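Local coordinates for protein type I modular polyketide synthase (Streptomyces albus subsp. albus, PDB 6IYR) that probably transfers an extender unit from a malonyl-type coenzyme A thioester towards its carrier protein during salinomycin assembly, at residues A125-F130 and R389-F394; R187-Q192 and A248-A253; A382-L387 and I411-A416. All blocks are in the same frame, centred on the assembly; numbering follows the deposited sequence.

Contact 1 of 3, residues A125-F130 and R389-F394; sequences ADRTVF and RGHGAF
Arg127 crosses the His391 imidazole at about a right angle and reaches the helix end before it. Its CB lies 3.7 Å from His391 ND1. With CG anti to the carbonyl carbon (chi1 -62°) and a bend at chi3, the chain then brings NH2, but not the whole guanidinium, over one face of the ring, the two planes being inclined to each other. NH2 is offset toward the rim and 3.6 Å from His391 NE2, while NH1 donates at 2.7 Å to Arg389 O, a bond lying in both the guanidinium and the carbonyl plane and nearly straight at 164°. The acceptor is presented by a helix end: Gly390, with positive phi, is the C-prime residue of a Schellman motif closed by Leu386 and Leu387. The ring is fixed at its edge too, because His391 ND1 donates to Arg127 O at 2.7 Å, tilted 32° from that carbonyl's plane. One arginine thus grips the second segment twice, by backbone and by side chain.

Val129 follows: its N donates to Ala393 O at 2.8 Å, its CG2 packs 3.5 Å from His391 ND1, and its CB lies 3.6 Å from Phe394 CD2, the two side chains side by side. Val129 and Phe394 form a parallel bridge. This is the pairing of neighbouring central strands, 129-132 and 393-396, in the four-stranded parallel sheet expected of the alpha/beta-hydrolase-like core of acyltransferases.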
ATOM      1  N   ALA A 125      -2.512  17.198  -0.547  1.00 36.90           N
ATOM      2  CA  ALA A 125      -2.952  15.887  -1.009  1.00 36.65           C
ATOM      3  C   ALA A 125      -2.407  15.548  -2.368  1.00 31.76           C
ATOM      4  O   ALA A 125      -2.202  14.369  -2.714  1.00 28.98           O
ATOM      5  CB  ALA A 125      -4.477  15.820  -1.021  1.00 43.87           C
ATOM      6  N   ASP A 126      -2.092  16.572  -3.143  1.00 33.83           N
ATOM      7  CA  ASP A 126      -1.508  16.340  -4.461  1.00 34.29           C
ATOM      8  C   ASP A 126      -0.024  16.024  -4.379  1.00 33.88           C
ATOM      9  O   ASP A 126       0.612  15.700  -5.368  1.00 33.41           O
ATOM     10  CB  ASP A 126      -1.714  17.568  -5.381  1.00 43.94           C
ATOM     11  CG  ASP A 126      -1.258  18.864  -4.737  1.00 44.18           C
ATOM     12  OD1 ASP A 126      -0.725  18.838  -3.609  1.00 53.93           O
ATOM     13  OD2 ASP A 126      -1.503  19.915  -5.341  1.00 62.88           O
ATOM     14  N   ARG A 127       0.567  16.232  -3.226  1.00 28.82           N
ATOM     15  CA  ARG A 127       1.896  15.702  -3.040  1.00 37.78           C
ATOM     16  C   ARG A 127       1.822  14.336  -2.408  1.00 31.94           C
ATOM     17  O   ARG A 127       2.191  14.127  -1.256  1.00 31.00           O
ATOM     18  CB  ARG A 127       2.713  16.671  -2.235  1.00 39.37           C
ATOM     19  CG  ARG A 127       2.830  17.974  -2.993  1.00 43.95           C
ATOM     20  CD  ARG A 127       4.075  18.707  -2.586  1.00 53.63           C
ATOM     21  NE  ARG A 127       3.841  19.283  -1.282  1.00 53.46           N
ATOM     22  CZ  ARG A 127       4.659  19.179  -0.252  1.00 41.41           C
ATOM     23  NH1 ARG A 127       4.334  19.782   0.879  1.00 50.64           N
ATOM     24  NH2 ARG A 127       5.817  18.553  -0.370  1.00 50.89           N
ATOM     25  N   THR A 128       1.374  13.384  -3.198  1.00 28.84           N
ATOM     26  CA  THR A 128       0.892  12.169  -2.594  1.00 34.21           C
ATOM     27  C   THR A 128       2.018  11.157  -2.331  1.00 29.89           C
ATOM     28  O   THR A 128       2.900  10.934  -3.163  1.00 30.72           O
ATOM     29  CB  THR A 128      -0.393  11.646  -3.280  1.00 38.96           C
ATOM     30  OG1 THR A 128      -0.423  10.214  -3.361  1.00 51.00           O
ATOM     31  CG2 THR A 128      -0.602  12.280  -4.596  1.00 34.42           C
ATOM     32  N   VAL A 129       2.010  10.609  -1.116  1.00 31.08           N
ATOM     33  CA  VAL A 129       3.002   9.636  -0.715  1.00 26.75           C
ATOM     34  C   VAL A 129       2.533   8.220  -1.006  1.00 26.46           C
ATOM     35  O   VAL A 129       1.406   7.832  -0.614  1.00 27.77           O
ATOM     36  CB  VAL A 129       3.277   9.755   0.778  1.00 27.19           C
ATOM     37  CG1 VAL A 129       4.263   8.687   1.186  1.00 25.69           C
ATOM     38  CG2 VAL A 129       3.789  11.133   1.109  1.00 28.44           C
ATOM     39  N   PHE A 130       3.328   7.460  -1.745  1.00 21.76           N
ATOM     40  CA  PHE A 130       3.045   6.022  -1.904  1.00 24.53           C
ATOM     41  C   PHE A 130       3.713   5.180  -0.770  1.00 28.32           C
ATOM     42  O   PHE A 130       4.934   5.256  -0.557  1.00 27.67           O
ATOM     43  CB  PHE A 130       3.508   5.483  -3.261  1.00 27.90           C
ATOM     44  CG  PHE A 130       2.658   5.920  -4.454  1.00 31.20           C
ATOM     45  CD1 PHE A 130       1.669   6.895  -4.330  1.00 30.86           C
ATOM     46  CD2 PHE A 130       2.993   5.483  -5.727  1.00 34.15           C
ATOM     47  CE1 PHE A 130       0.961   7.319  -5.440  1.00 34.00           C
ATOM     48  CE2 PHE A 130       2.313   5.940  -6.864  1.00 34.48           C
ATOM     49  CZ  PHE A 130       1.298   6.862  -6.708  1.00 30.78           C
ATOM     50  N   ARG A 389       6.691  18.024   6.356  1.00 33.36           N
ATOM     51  CA  ARG A 389       6.885  18.619   5.060  1.00 37.26           C
ATOM     52  C   ARG A 389       5.587  18.890   4.296  1.00 35.44           C
ATOM     53  O   ARG A 389       5.631  19.326   3.154  1.00 36.63           O
ATOM     54  CB  ARG A 389       7.861  17.768   4.252  1.00 35.82           C
ATOM     55  CG  ARG A 389       9.246  17.771   4.913  1.00 37.62           C
ATOM     56  CD  ARG A 389      10.101  16.651   4.400  1.00 31.92           C
ATOM     57  NE  ARG A 389      10.344  16.758   2.965  1.00 44.02           N
ATOM     58  CZ  ARG A 389      11.363  17.441   2.442  1.00 52.48           C
ATOM     59  NH1 ARG A 389      12.205  18.047   3.252  1.00 46.92           N
ATOM     60  NH2 ARG A 389      11.556  17.518   1.123  1.00 49.25           N
ATOM     61  N   GLY A 390       4.435  18.761   4.956  1.00 37.72           N
ATOM     62  CA  GLY A 390       3.166  19.164   4.334  1.00 33.96           C
ATOM     63  C   GLY A 390       2.510  18.177   3.392  1.00 39.17           C
ATOM     64  O   GLY A 390       1.578  18.531   2.698  1.00 44.30           O
ATOM     65  N   HIS A 391       2.952  16.928   3.366  1.00 29.33           N
ATOM     66  CA  HIS A 391       2.266  15.964   2.547  1.00 33.48           C
ATOM     67  C   HIS A 391       0.892  15.664   3.145  1.00 30.76           C
ATOM     68  O   HIS A 391       0.746  15.606   4.359  1.00 32.48           O
ATOM     69  CB  HIS A 391       3.073  14.691   2.443  1.00 33.86           C
ATOM     70  CG  HIS A 391       4.318  14.838   1.645  1.00 32.46           C
ATOM     71  ND1 HIS A 391       4.386  14.498   0.316  1.00 32.72           N
ATOM     72  CD2 HIS A 391       5.559  15.265   1.994  1.00 32.32           C
ATOM     73  CE1 HIS A 391       5.612  14.730  -0.129  1.00 39.01           C
ATOM     74  NE2 HIS A 391       6.328  15.227   0.865  1.00 34.34           N
ATOM     75  N   GLY A 392      -0.129  15.567   2.294  1.00 30.35           N
ATOM     76  CA  GLY A 392      -1.509  15.525   2.783  1.00 33.35           C
ATOM     77  C   GLY A 392      -2.186  14.192   2.561  1.00 27.58           C
ATOM     78  O   GLY A 392      -3.269  13.943   3.088  1.00 34.25           O
ATOM     79  N   ALA A 393      -1.606  13.367   1.694  1.00 30.80           N
ATOM     80  CA  ALA A 393      -2.223  12.097   1.357  1.00 31.62           C
ATOM     81  C   ALA A 393      -1.220  10.963   1.261  1.00 36.13           C
ATOM     82  O   ALA A 393      -0.169  11.103   0.643  1.00 29.98           O
ATOM     83  CB  ALA A 393      -3.008  12.184   0.059  1.00 28.62           C
ATOM     84  N   PHE A 394      -1.574   9.854   1.906  1.00 32.11           N
ATOM     85  CA  PHE A 394      -0.810   8.630   1.860  1.00 33.16           C
ATOM     86  C   PHE A 394      -1.600   7.505   1.235  1.00 30.18           C
ATOM     87  O   PHE A 394      -2.680   7.124   1.717  1.00 28.63           O
ATOM     88  CB  PHE A 394      -0.422   8.232   3.289  1.00 27.76           C
ATOM     89  CG  PHE A 394       0.506   9.202   3.931  1.00 31.51           C
ATOM     90  CD1 PHE A 394       0.028  10.362   4.470  1.00 31.63           C
ATOM     91  CD2 PHE A 394       1.875   8.954   3.983  1.00 27.71           C
ATOM     92  CE1 PHE A 394       0.893  11.298   5.014  1.00 38.43           C
ATOM     93  CE2 PHE A 394       2.720   9.832   4.632  1.00 25.88           C
ATOM     94  CZ  PHE A 394       2.247  11.025   5.090  1.00 31.61           C
TER

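Contact 2 of 3, residues R187-Q192 and A248-A253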
ATOM      1  N   ARG A 187       5.615 -20.284   1.911  1.00 28.25           N
ATOM      2  CA  ARG A 187       7.034 -20.217   1.641  1.00 26.50           C
ATOM      3  C   ARG A 187       7.439 -18.766   1.497  1.00 32.44           C
ATOM      4  O   ARG A 187       6.960 -18.064   0.593  1.00 23.84           O
ATOM      5  CB  ARG A 187       7.382 -20.997   0.368  1.00 29.74           C
ATOM      6  CG  ARG A 187       7.574 -22.473   0.649  1.00 26.73           C
ATOM      7  CD  ARG A 187       7.733 -23.271  -0.631  1.00 27.22           C
ATOM      8  NE  ARG A 187       8.779 -22.760  -1.506  1.00 26.09           N
ATOM      9  CZ  ARG A 187       8.944 -23.176  -2.759  1.00 27.09           C
ATOM     10  NH1 ARG A 187       9.888 -22.654  -3.517  1.00 33.72           N
ATOM     11  NH2 ARG A 187       8.167 -24.133  -3.262  1.00 27.32           N
ATOM     12  N   VAL A 188       8.409 -18.351   2.312  1.00 23.20           N
ATOM     13  CA  VAL A 188       8.894 -16.979   2.276  1.00 27.83           C
ATOM     14  C   VAL A 188       9.496 -16.607   0.899  1.00 22.93           C
ATOM     15  O   VAL A 188       9.349 -15.471   0.454  1.00 23.87           O
ATOM     16  CB  VAL A 188       9.871 -16.686   3.449  1.00 37.70           C
ATOM     17  CG1 VAL A 188      11.155 -17.489   3.322  1.00 40.04           C
ATOM     18  CG2 VAL A 188      10.185 -15.196   3.549  1.00 50.73           C
ATOM     19  N   ASP A 189      10.062 -17.580   0.199  1.00 21.60           N
ATOM     20  CA  ASP A 189      10.686 -17.344  -1.085  1.00 25.49           C
ATOM     21  C   ASP A 189       9.657 -17.220  -2.176  1.00 25.83           C
ATOM     22  O   ASP A 189      10.000 -16.865  -3.267  1.00 25.47           O
ATOM     23  CB  ASP A 189      11.715 -18.442  -1.458  1.00 28.38           C
ATOM     24  CG  ASP A 189      11.105 -19.823  -1.666  1.00 29.98           C
ATOM     25  OD1 ASP A 189      10.318 -20.296  -0.798  1.00 29.01           O
ATOM     26  OD2 ASP A 189      11.546 -20.528  -2.622  1.00 26.37           O
ATOM     27  N   VAL A 190       8.413 -17.573  -1.880  1.00 26.10           N
ATOM     28  CA  VAL A 190       7.286 -17.417  -2.824  1.00 25.05           C
ATOM     29  C   VAL A 190       6.538 -16.132  -2.502  1.00 24.21           C
ATOM     30  O   VAL A 190       6.318 -15.279  -3.378  1.00 25.18           O
ATOM     31  CB  VAL A 190       6.355 -18.619  -2.730  1.00 23.00           C
ATOM     32  CG1 VAL A 190       5.116 -18.441  -3.614  1.00 25.82           C
ATOM     33  CG2 VAL A 190       7.103 -19.854  -3.188  1.00 22.00           C
ATOM     34  N   VAL A 191       6.172 -15.958  -1.238  1.00 24.88           N
ATOM     35  CA  VAL A 191       5.259 -14.893  -0.907  1.00 22.66           C
ATOM     36  C   VAL A 191       5.899 -13.536  -1.115  1.00 27.40           C
ATOM     37  O   VAL A 191       5.218 -12.615  -1.534  1.00 20.47           O
ATOM     38  CB  VAL A 191       4.601 -15.034   0.475  1.00 22.86           C
ATOM     39  CG1 VAL A 191       5.553 -14.830   1.655  1.00 26.16           C
ATOM     40  CG2 VAL A 191       3.467 -14.050   0.606  1.00 29.33           C
ATOM     41  N   GLN A 192       7.175 -13.378  -0.755  1.00 24.05           N
ATOM     42  CA  GLN A 192       7.775 -12.049  -0.763  1.00 21.92           C
ATOM     43  C   GLN A 192       7.890 -11.455  -2.187  1.00 20.83           C
ATOM     44  O   GLN A 192       7.502 -10.314  -2.427  1.00 24.15           O
ATOM     45  CB  GLN A 192       9.131 -12.010  -0.006  1.00 22.64           C
ATOM     46  CG  GLN A 192       8.933 -12.230   1.486  1.00 23.36           C
ATOM     47  CD  GLN A 192      10.118 -11.879   2.386  1.00 27.27           C
ATOM     48  OE1 GLN A 192      10.056 -12.060   3.597  1.00 31.10           O
ATOM     49  NE2 GLN A 192      11.175 -11.382   1.815  1.00 27.33           N
ATOM     50  N   ALA A 248      17.257 -16.383   1.073  1.00 23.84           N
ATOM     51  CA  ALA A 248      18.204 -16.472   2.197  1.00 26.67           C
ATOM     52  C   ALA A 248      17.418 -16.638   3.487  1.00 27.69           C
ATOM     53  O   ALA A 248      17.776 -17.453   4.355  1.00 27.26           O
ATOM     54  CB  ALA A 248      19.074 -15.229   2.254  1.00 26.27           C
ATOM     55  N   LEU A 249      16.294 -15.929   3.569  1.00 24.91           N
ATOM     56  CA  LEU A 249      15.378 -16.022   4.698  1.00 26.01           C
ATOM     57  C   LEU A 249      14.799 -17.396   5.000  1.00 27.60           C
ATOM     58  O   LEU A 249      14.246 -17.624   6.069  1.00 26.82           O
ATOM     59  CB  LEU A 249      14.179 -15.086   4.493  1.00 32.22           C
ATOM     60  CG  LEU A 249      14.316 -13.685   5.081  1.00 37.67           C
ATOM     61  CD1 LEU A 249      13.073 -12.850   4.814  1.00 40.38           C
ATOM     62  CD2 LEU A 249      14.631 -13.702   6.570  1.00 35.18           C
ATOM     63  N   LEU A 250      14.793 -18.263   4.011  1.00 24.25           N
ATOM     64  CA  LEU A 250      14.426 -19.640   4.231  1.00 26.71           C
ATOM     65  C   LEU A 250      15.140 -20.230   5.437  1.00 24.91           C
ATOM     66  O   LEU A 250      14.582 -21.081   6.137  1.00 27.02           O
ATOM     67  CB  LEU A 250      14.797 -20.446   3.013  1.00 31.06           C
ATOM     68  CG  LEU A 250      13.782 -20.797   1.936  1.00 35.31           C
ATOM     69  CD1 LEU A 250      12.391 -20.311   2.178  1.00 31.19           C
ATOM     70  CD2 LEU A 250      14.273 -20.557   0.528  1.00 32.30           C
ATOM     71  N   ALA A 251      16.347 -19.758   5.719  1.00 26.14           N
ATOM     72  CA  ALA A 251      17.142 -20.355   6.793  1.00 24.03           C
ATOM     73  C   ALA A 251      16.639 -19.895   8.128  1.00 25.72           C
ATOM     74  O   ALA A 251      17.113 -20.377   9.141  1.00 31.13           O
ATOM     75  CB  ALA A 251      18.607 -19.959   6.645  1.00 27.42           C
ATOM     76  N   LEU A 252      15.795 -18.867   8.154  1.00 24.23           N
ATOM     77  CA  LEU A 252      15.241 -18.386   9.421  1.00 24.77           C
ATOM     78  C   LEU A 252      13.830 -18.849   9.711  1.00 26.16           C
ATOM     79  O   LEU A 252      13.322 -18.662  10.835  1.00 27.67           O
ATOM     80  CB  LEU A 252      15.283 -16.862   9.515  1.00 28.12           C
ATOM     81  CG  LEU A 252      16.650 -16.191   9.514  1.00 30.17           C
ATOM     82  CD1 LEU A 252      16.475 -14.786  10.066  1.00 37.70           C
ATOM     83  CD2 LEU A 252      17.684 -16.963  10.290  1.00 47.26           C
ATOM     84  N   ALA A 253      13.187 -19.446   8.720  1.00 28.91           N
ATOM     85  CA  ALA A 253      11.756 -19.776   8.824  1.00 30.52           C
ATOM     86  C   ALA A 253      11.554 -20.864   9.852  1.00 32.60           C
ATOM     87  O   ALA A 253      12.317 -21.812   9.889  1.00 28.50           O
ATOM     88  CB  ALA A 253      11.207 -20.242   7.483  1.00 37.97           C
TER
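Val188 is wedged against Leu249 and Leu250 through its two methyl groups. CG2, anti to the backbone N, lies 3.9 Å from Leu249 CD1, and the two side chains cross at about a right angle. CG1 is modelled 3.3 Å from Leu250 CD1, tighter than normal packing; Leu250 also has a nearly eclipsed chi2 (-1°), so the exact position of that methyl is doubtful. Leu250 CD2 lies 3.9 Å from Asp189 CB, so the leucine passes at a slant over the CB and CG of Asp189. Beyond Val188, Leu249 CD1 meets the end of Gln192, again crosswise.

The next shell explains the pose of Asp189. Arg187, at the N-cap position, grips it side-on with two nitrogens: NE to Asp189 OD1 at 3.0 Å and NH1 to Asp189 OD2 at 2.8 Å, both on the syn side, the latter almost straight (174°). Arg187 O also accepts the amides of Val190 and Val191, anchoring the first turn.

Gln192 touches Gln221 and Arg245, and its side chain lies about 3 Å from a bound phosphate ion, probably from the crystallisation liquor. The contact therefore joins the first turn of helix 188-208 to the 3-10 turn after helix 235-248, near a GxSxG sequence around Ser220 that is consistent with the nucleophile elbow of acyltransferases.

Contact 3 of 3, residues A382-L387 and I411-A416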
ATOM      1  N   ALA A 382       9.358   8.220   9.566  1.00 24.40           N
ATOM      2  CA  ALA A 382       9.242   8.641   8.201  1.00 26.87           C
ATOM      3  C   ALA A 382       7.935   9.377   7.977  1.00 31.71           C
ATOM      4  O   ALA A 382       7.907  10.410   7.349  1.00 31.09           O
ATOM      5  CB  ALA A 382       9.324   7.451   7.291  1.00 32.98           C
ATOM      6  N   VAL A 383       6.855   8.856   8.537  1.00 26.69           N
ATOM      7  CA  VAL A 383       5.568   9.487   8.374  1.00 25.73           C
ATOM      8  C   VAL A 383       5.566  10.881   8.988  1.00 28.81           C
ATOM      9  O   VAL A 383       5.066  11.811   8.396  1.00 29.37           O
ATOM     10  CB  VAL A 383       4.426   8.636   8.950  1.00 31.00           C
ATOM     11  CG1 VAL A 383       3.131   9.421   8.943  1.00 32.60           C
ATOM     12  CG2 VAL A 383       4.271   7.352   8.167  1.00 28.64           C
ATOM     13  N   ARG A 384       6.169  11.015  10.155  1.00 31.08           N
ATOM     14  CA  ARG A 384       6.249  12.293  10.826  1.00 29.18           C
ATOM     15  C   ARG A 384       7.044  13.276   9.979  1.00 27.41           C
ATOM     16  O   ARG A 384       6.685  14.416   9.869  1.00 29.01           O
ATOM     17  CB  ARG A 384       6.850  12.141  12.213  1.00 34.84           C
ATOM     18  CG  ARG A 384       5.866  11.629  13.245  1.00 38.99           C
ATOM     19  CD  ARG A 384       6.498  11.463  14.604  1.00 38.56           C
ATOM     20  NE  ARG A 384       5.539  10.966  15.576  1.00 44.92           N
ATOM     21  CZ  ARG A 384       4.811  11.746  16.353  1.00 43.98           C
ATOM     22  NH1 ARG A 384       3.958  11.225  17.207  1.00 44.74           N
ATOM     23  NH2 ARG A 384       4.941  13.052  16.272  1.00 47.73           N
ATOM     24  N   THR A 385       8.121  12.810   9.380  1.00 27.37           N
ATOM     25  CA  THR A 385       8.926  13.639   8.507  1.00 31.99           C
ATOM     26  C   THR A 385       8.080  14.171   7.349  1.00 35.37           C
ATOM     27  O   THR A 385       8.103  15.370   7.056  1.00 33.14           O
ATOM     28  CB  THR A 385      10.091  12.821   7.979  1.00 30.60           C
ATOM     29  OG1 THR A 385      10.993  12.635   9.064  1.00 30.56           O
ATOM     30  CG2 THR A 385      10.829  13.517   6.852  1.00 32.81           C
ATOM     31  N   LEU A 386       7.275  13.299   6.742  1.00 29.47           N
ATOM     32  CA  LEU A 386       6.482  13.703   5.583  1.00 33.03           C
ATOM     33  C   LEU A 386       5.343  14.652   5.945  1.00 31.67           C
ATOM     34  O   LEU A 386       5.074  15.634   5.245  1.00 29.71           O
ATOM     35  CB  LEU A 386       5.971  12.490   4.814  1.00 29.13           C
ATOM     36  CG  LEU A 386       7.133  11.686   4.260  1.00 25.64           C
ATOM     37  CD1 LEU A 386       6.725  10.344   3.709  1.00 32.34           C
ATOM     38  CD2 LEU A 386       7.826  12.449   3.156  1.00 29.72           C
ATOM     39  N   LEU A 387       4.758  14.410   7.096  1.00 29.94           N
ATOM     40  CA  LEU A 387       3.703  15.240   7.610  1.00 30.63           C
ATOM     41  C   LEU A 387       4.248  16.636   7.835  1.00 39.32           C
ATOM     42  O   LEU A 387       3.633  17.624   7.439  1.00 27.71           O
ATOM     43  CB  LEU A 387       3.221  14.666   8.926  1.00 32.90           C
ATOM     44  CG  LEU A 387       1.856  13.988   8.951  1.00 37.72           C
ATOM     45  CD1 LEU A 387       1.240  13.616   7.608  1.00 37.91           C
ATOM     46  CD2 LEU A 387       1.845  12.870   9.956  1.00 31.14           C
ATOM     47  N   ILE A 411      -0.911  10.476  12.112  1.00 32.96           N
ATOM     48  CA  ILE A 411      -1.680  11.655  11.668  1.00 29.13           C
ATOM     49  C   ILE A 411      -2.471  12.202  12.837  1.00 33.00           C
ATOM     50  O   ILE A 411      -2.459  13.402  13.091  1.00 36.53           O
ATOM     51  CB  ILE A 411      -2.683  11.297  10.541  1.00 31.54           C
ATOM     52  CG1 ILE A 411      -1.928  10.928   9.285  1.00 28.37           C
ATOM     53  CG2 ILE A 411      -3.667  12.448  10.271  1.00 32.57           C
ATOM     54  CD1 ILE A 411      -2.787  10.501   8.125  1.00 33.56           C
ATOM     55  N   ASP A 412      -3.191  11.337  13.534  1.00 33.89           N
ATOM     56  CA  ASP A 412      -4.034  11.799  14.634  1.00 36.61           C
ATOM     57  C   ASP A 412      -3.211  12.413  15.744  1.00 39.75           C
ATOM     58  O   ASP A 412      -3.655  13.344  16.395  1.00 38.14           O
ATOM     59  CB  ASP A 412      -4.901  10.665  15.219  1.00 36.50           C
ATOM     60  CG  ASP A 412      -6.015  10.221  14.268  1.00 37.80           C
ATOM     61  OD1 ASP A 412      -6.205  10.879  13.241  1.00 39.99           O
ATOM     62  OD2 ASP A 412      -6.602   9.125  14.469  1.00 39.99           O
ATOM     63  N   ALA A 413      -2.068  11.836  16.062  1.00 41.77           N
ATOM     64  CA  ALA A 413      -1.334  12.334  17.207  1.00 40.34           C
ATOM     65  C   ALA A 413      -0.654  13.642  16.828  1.00 40.74           C
ATOM     66  O   ALA A 413      -0.400  14.479  17.662  1.00 41.80           O
ATOM     67  CB  ALA A 413      -0.307  11.318  17.663  1.00 40.53           C
ATOM     68  N   VAL A 414      -0.274  13.788  15.572  1.00 39.11           N
ATOM     69  CA  VAL A 414       0.324  15.040  15.141  1.00 41.26           C
ATOM     70  C   VAL A 414      -0.743  16.128  15.008  1.00 40.87           C
ATOM     71  O   VAL A 414      -0.439  17.307  15.019  1.00 39.30           O
ATOM     72  CB  VAL A 414       1.032  14.861  13.794  1.00 45.96           C
ATOM     73  CG1 VAL A 414       1.488  16.205  13.255  1.00 47.90           C
ATOM     74  CG2 VAL A 414       2.227  13.938  13.967  1.00 49.33           C
ATOM     75  N   GLY A 415      -1.968  15.718  14.731  1.00 41.52           N
ATOM     76  CA  GLY A 415      -3.045  16.656  14.409  1.00 48.67           C
ATOM     77  C   GLY A 415      -2.962  17.224  13.007  1.00 43.64           C
ATOM     78  O   GLY A 415      -3.454  18.298  12.757  1.00 47.24           O
ATOM     79  N   ALA A 416      -2.364  16.501  12.074  1.00 42.85           N
ATOM     80  CA  ALA A 416      -2.218  17.020  10.716  1.00 47.44           C
ATOM     81  C   ALA A 416      -3.507  16.798   9.939  1.00 46.94           C
ATOM     82  O   ALA A 416      -4.259  15.870  10.211  1.00 42.45           O
ATOM     83  CB  ALA A 416      -1.061  16.330  10.013  1.00 47.50           C
TER
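Ile411, whose CA backs onto Leu387 CD2, offers its carbonyl oxygen to two amides: Ala416 N at 3.3 Å and Gly415 N at 2.9 Å, the second a weak bond. The Ala416 N bond, with the weak one from Gly415 N to Asp412 O, makes a Schellman motif, with Gly415 as the C-prime residue of positive phi, and it ends helix 404-414. The turn swings the chain round to bring Ala416 toward the neighbouring helix 379-388.

Leu387 carries the apolar part of the contact. Its CG lies 3.9 Å from Ala416 CB, while CD2 reaches 4.1 Å to Ile411 CA and 4.2 Å to Val414 CG2. Its torsions (chi1 -108°) are off the staggered values, so strain or an imprecise model is possible in a residue that is also packed against Thr410, Phe394 and Ala418. Each of these separations is ordinary van der Waals packing, so this part of the interface, between helix 379-388 and the end of helix 404-414, rests on apolar packing.

Arg384 covers the more exposed flank. Its chain, fully extended from CG to NE, slides past Val414 in the opposite direction and lays one face of the guanidinium over that methyl-bearing side chain. The charge itself is paired within its own helix, NE forming a salt bridge with Glu380, which probably helps to set the rotation of the planar group. Strand 393-396 links the two helices in sequence, and helix 404-414 then forms the connection of a beta-alpha-beta crossover to the adjacent parallel strand 419-421. At the guanidinium face, Val414 CG2 stands 3.7 Å from Arg384 NH2.

From the N terminus, residues 125-130 enter the parallel sheet first, and contact 1 closes a loop of 258 residues when 389-394 arrives beside them. Contact 2 is nested wholly inside that loop: 187-192 and 248-253 meet on the other side of the chain's centre, with centres about 33 Å from those of both other contacts, and join a helix start to a turn. Contact 3 opens at 382-387, before contact 1 has closed, and closes at 411-416, so these two cross. They also touch: His391 N lies 3.1 Å from Leu386 O, a probable hydrogen bond, and Phe394 packs on Leu387, tying helix 379-388 to the sheet.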